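Local coordinates for protein putative trimethylamine methyltransferase (Rhizobium meliloti, PDB 4YYC) that probably acts as a methyltransferase and belongs to the trimethylamine methyltransferase family, at residues 331-344 against 373-385. Residues are numbered along the deposited sequence; the frame is centred on the assembly and turned at random. Where two conformers were deposited one is given.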
# COMPACT_ATOMS: atom_id res chain seq x y z
N PHE A 331 6.58 -1.70 -12.51
CA PHE A 331 6.47 -0.97 -11.26
C PHE A 331 5.44 -1.66 -10.37
O PHE A 331 4.57 -2.40 -10.85
CB PHE A 331 5.96 0.46 -11.56
CG PHE A 331 6.88 1.23 -12.45
CD1 PHE A 331 6.76 1.14 -13.83
CD2 PHE A 331 7.88 1.98 -11.91
CE1 PHE A 331 7.64 1.82 -14.67
CE2 PHE A 331 8.78 2.68 -12.74
CZ PHE A 331 8.61 2.59 -14.12
N GLY A 332 5.51 -1.34 -9.08
CA GLY A 332 4.48 -1.83 -8.18
C GLY A 332 4.60 -3.27 -7.77
O GLY A 332 3.70 -3.80 -7.16
N THR A 333 5.72 -3.90 -8.11
CA THR A 333 5.98 -5.30 -7.87
C THR A 333 6.78 -5.45 -6.59
O THR A 333 7.25 -4.45 -6.02
CB THR A 333 6.80 -5.86 -9.07
OG1 THR A 333 7.86 -4.95 -9.33
CG2 THR A 333 5.95 -5.95 -10.30
N PRO A 334 6.95 -6.68 -6.12
CA PRO A 334 7.58 -6.83 -4.79
C PRO A 334 9.03 -6.41 -4.72
O PRO A 334 9.45 -5.76 -3.75
CB PRO A 334 7.45 -8.33 -4.51
CG PRO A 334 6.31 -8.77 -5.34
CD PRO A 334 6.29 -7.92 -6.57
N GLU A 335 9.78 -6.72 -5.77
CA GLU A 335 11.24 -6.56 -5.73
C GLU A 335 11.66 -5.07 -5.54
O GLU A 335 12.43 -4.78 -4.61
CB GLU A 335 11.88 -7.24 -6.93
CG GLU A 335 11.58 -8.74 -6.99
CD GLU A 335 10.16 -9.18 -7.52
OE1 GLU A 335 9.36 -8.39 -8.13
OE2 GLU A 335 9.79 -10.38 -7.33
N PRO A 336 11.07 -4.11 -6.30
CA PRO A 336 11.42 -2.72 -6.07
C PRO A 336 11.05 -2.21 -4.67
O PRO A 336 11.76 -1.38 -4.11
CB PRO A 336 10.65 -1.93 -7.15
CG PRO A 336 10.35 -2.94 -8.20
CD PRO A 336 10.27 -4.28 -7.54
N SER A 337 9.98 -2.74 -4.09
CA SER A 337 9.61 -2.32 -2.74
C SER A 337 10.65 -2.82 -1.74
O SER A 337 11.05 -2.09 -0.83
CB SER A 337 8.21 -2.77 -2.34
OG SER A 337 7.25 -1.92 -2.98
N LEU A 338 11.05 -4.06 -1.87
CA LEU A 338 12.06 -4.61 -0.97
C LEU A 338 13.39 -3.90 -1.10
O LEU A 338 14.03 -3.57 -0.10
CB LEU A 338 12.28 -6.11 -1.22
CG LEU A 338 11.06 -6.97 -0.85
CD1 LEU A 338 11.24 -8.40 -1.37
CD2 LEU A 338 10.71 -6.98 0.61
N VAL A 339 13.79 -3.64 -2.32
CA VAL A 339 15.01 -2.82 -2.57
C VAL A 339 14.89 -1.47 -1.84
O VAL A 339 15.79 -1.06 -1.12
CB VAL A 339 15.23 -2.55 -4.07
CG1 VAL A 339 16.27 -1.44 -4.34
CG2 VAL A 339 15.62 -3.83 -4.80
N SER A 340 13.77 -0.79 -2.02
CA SER A 340 13.66 0.53 -1.44
C SER A 340 13.55 0.55 0.07
O SER A 340 14.12 1.43 0.74
CB SER A 340 12.53 1.32 -2.07
OG SER A 340 12.87 1.61 -3.41
N TYR A 341 12.86 -0.44 0.65
CA TYR A 341 12.85 -0.53 2.11
C TYR A 341 14.27 -0.73 2.64
O TYR A 341 14.67 -0.13 3.62
CB TYR A 341 11.99 -1.70 2.61
CG TYR A 341 10.48 -1.49 2.67
CD1 TYR A 341 9.92 -0.44 3.43
CD2 TYR A 341 9.61 -2.34 2.00
CE1 TYR A 341 8.55 -0.30 3.54
CE2 TYR A 341 8.23 -2.15 2.09
CZ TYR A 341 7.72 -1.15 2.86
OH TYR A 341 6.37 -0.93 2.95
N GLY A 342 15.01 -1.63 1.99
CA GLY A 342 16.36 -1.94 2.38
C GLY A 342 17.29 -0.75 2.18
O GLY A 342 18.16 -0.44 3.04
N ALA A 343 17.12 -0.06 1.08
CA ALA A 343 17.99 1.07 0.77
C ALA A 343 17.79 2.17 1.83
O ALA A 343 18.73 2.86 2.25
CB ALA A 343 17.72 1.60 -0.63
N ALA A 344 16.56 2.37 2.27
CA ALA A 344 16.30 3.34 3.34
C ALA A 344 17.05 3.01 4.63
O ALA A 344 17.61 3.91 5.29
CB ALA A 344 14.81 3.43 3.63
N GLU A 373 -0.20 0.12 -8.83
CA GLU A 373 1.26 0.27 -8.90
C GLU A 373 1.67 1.48 -8.04
O GLU A 373 2.62 1.43 -7.28
CB GLU A 373 1.70 0.38 -10.35
CG GLU A 373 1.50 -0.92 -11.11
CD GLU A 373 1.77 -0.86 -12.60
OE1 GLU A 373 1.85 0.23 -13.18
OE2 GLU A 373 1.82 -1.93 -13.24
N SER A 374 0.98 2.61 -8.23
CA SER A 374 1.28 3.82 -7.48
C SER A 374 1.07 3.67 -5.99
O SER A 374 1.91 4.10 -5.20
CB SER A 374 0.41 4.96 -7.97
OG SER A 374 0.69 5.26 -9.38
N ALA A 375 -0.01 2.99 -5.59
CA ALA A 375 -0.30 2.78 -4.21
C ALA A 375 0.75 1.85 -3.55
O ALA A 375 1.21 2.10 -2.42
CB ALA A 375 -1.66 2.15 -4.05
N ASN A 376 1.17 0.81 -4.25
CA ASN A 376 2.16 -0.10 -3.72
C ASN A 376 3.45 0.68 -3.50
O ASN A 376 4.10 0.54 -2.46
CB ASN A 376 2.37 -1.29 -4.61
CG ASN A 376 1.17 -2.22 -4.63
OD1 ASN A 376 0.24 -2.15 -3.79
ND2 ASN A 376 1.20 -3.14 -5.60
N THR A 377 3.79 1.53 -4.46
CA THR A 377 5.05 2.26 -4.34
C THR A 377 4.94 3.33 -3.25
O THR A 377 5.85 3.51 -2.45
CB THR A 377 5.44 2.92 -5.69
OG1 THR A 377 5.37 1.96 -6.77
CG2 THR A 377 6.83 3.47 -5.65
N LEU A 378 3.80 4.04 -3.22
CA LEU A 378 3.63 5.14 -2.26
C LEU A 378 3.53 4.68 -0.81
O LEU A 378 4.09 5.30 0.11
CB LEU A 378 2.43 6.00 -2.65
CG LEU A 378 2.20 7.24 -1.78
CD1 LEU A 378 3.35 8.21 -2.04
CD2 LEU A 378 0.86 7.85 -2.19
N ASN A 379 2.85 3.57 -0.57
CA ASN A 379 2.78 3.05 0.79
C ASN A 379 4.18 2.65 1.30
O ASN A 379 4.53 2.94 2.42
CB ASN A 379 1.73 1.92 0.91
CG ASN A 379 0.29 2.46 0.94
OD1 ASN A 379 -0.10 3.27 1.81
ND2 ASN A 379 -0.51 1.98 0.00
N MSE A 380 4.98 2.02 0.46
CA MSE A 380 6.38 1.70 0.82
C MSE A 380 7.12 2.98 1.08
O MSE A 380 7.89 3.11 2.03
CB MSE A 380 7.03 0.86 -0.27
CG MSE A 380 8.53 0.66 -0.15
SE MSE A 380 9.60 2.19 -0.69
CE MSE A 380 9.21 2.09 -2.60
N THR A 381 6.85 4.01 0.27
CA THR A 381 7.63 5.25 0.37
C THR A 381 7.46 5.85 1.75
O THR A 381 8.42 6.26 2.41
CB THR A 381 7.16 6.25 -0.71
OG1 THR A 381 7.38 5.69 -2.01
CG2 THR A 381 7.88 7.56 -0.63
N LEU A 382 6.22 5.85 2.24
CA LEU A 382 5.97 6.42 3.57
C LEU A 382 6.53 5.51 4.65
O LEU A 382 7.19 5.97 5.61
CB LEU A 382 4.49 6.60 3.80
CG LEU A 382 4.13 7.19 5.18
CD1 LEU A 382 4.55 8.62 5.24
CD2 LEU A 382 2.65 7.03 5.49
N LEU A 383 6.26 4.22 4.56
CA LEU A 383 6.62 3.31 5.64
C LEU A 383 8.12 3.10 5.75
O LEU A 383 8.64 2.84 6.84
CB LEU A 383 5.90 1.97 5.48
CG LEU A 383 4.38 2.06 5.58
CD1 LEU A 383 3.81 0.68 5.45
CD2 LEU A 383 3.94 2.67 6.88
N ALA A 384 8.83 3.28 4.63
CA ALA A 384 10.31 3.24 4.65
C ALA A 384 10.91 4.47 5.30
O ALA A 384 12.12 4.48 5.56
CB ALA A 384 10.84 3.11 3.22
N GLY A 385 10.13 5.53 5.54
CA GLY A 385 10.68 6.77 6.11
C GLY A 385 11.41 7.59 5.07
O GLY A 385 12.48 8.13 5.34
O HOH W 1 4.45 -1.44 -14.40
O HOH W 2 7.35 0.20 -7.53
O HOH W 3 4.91 -1.91 -1.48
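Tyr341 and Met380, a selenomethionine here, join two successive beta/alpha units: helices 334-350 and 368-383 run side by side, one coming after strand 313-322 by way of the short antiparallel strand 329-330, the other after strand 354-355. The segments are nearly parallel, 14° apart, with axes 9.6 Å from each other. The Met380 side chain leaves the backbone with CG opposite the amide N (chi1 170°) and then bends twice, which sets CG over the centre of the Tyr341 ring, 3.6 Å from the centroid, in a CH-pi contact. SE stands farther off above the same face, a Met-aromatic contact, and turns to Ser340, whose CB lies 3.4 Å from SE and tightly against CE. Leu383 CB meets the ring edge, Ala384 CB comes within 3.7 Å of Tyr341 CD1, and Tyr51 adds an edge-to-face ring. A leucine at Tyr341 would probably cost Met380 CG its aromatic face and open a gap beside Leu383.

Farther back, the loop before helix 334-350 presses close. Gly332 has positive phi, and a side chain there would collide with Glu373 CA. Its O takes an in-plane hydrogen bond from Asn376 ND2 (3.0 Å, N-H...O 159°), on a lone pair; Asn376 OD1 is held by Asn379 of the second subunit. Three waters bridge further polar atoms of the two segments: Phe331 N to Glu373 OE2, Gly332 N to Thr377 OG1, and Ser337 OG to Asn376 O. Glu373 OE1 is anchored on Gly362 N. Such near-parallel neighbouring helices packed outside parallel strands are typical of the outer layer of a TIM barrel, the fold of this family.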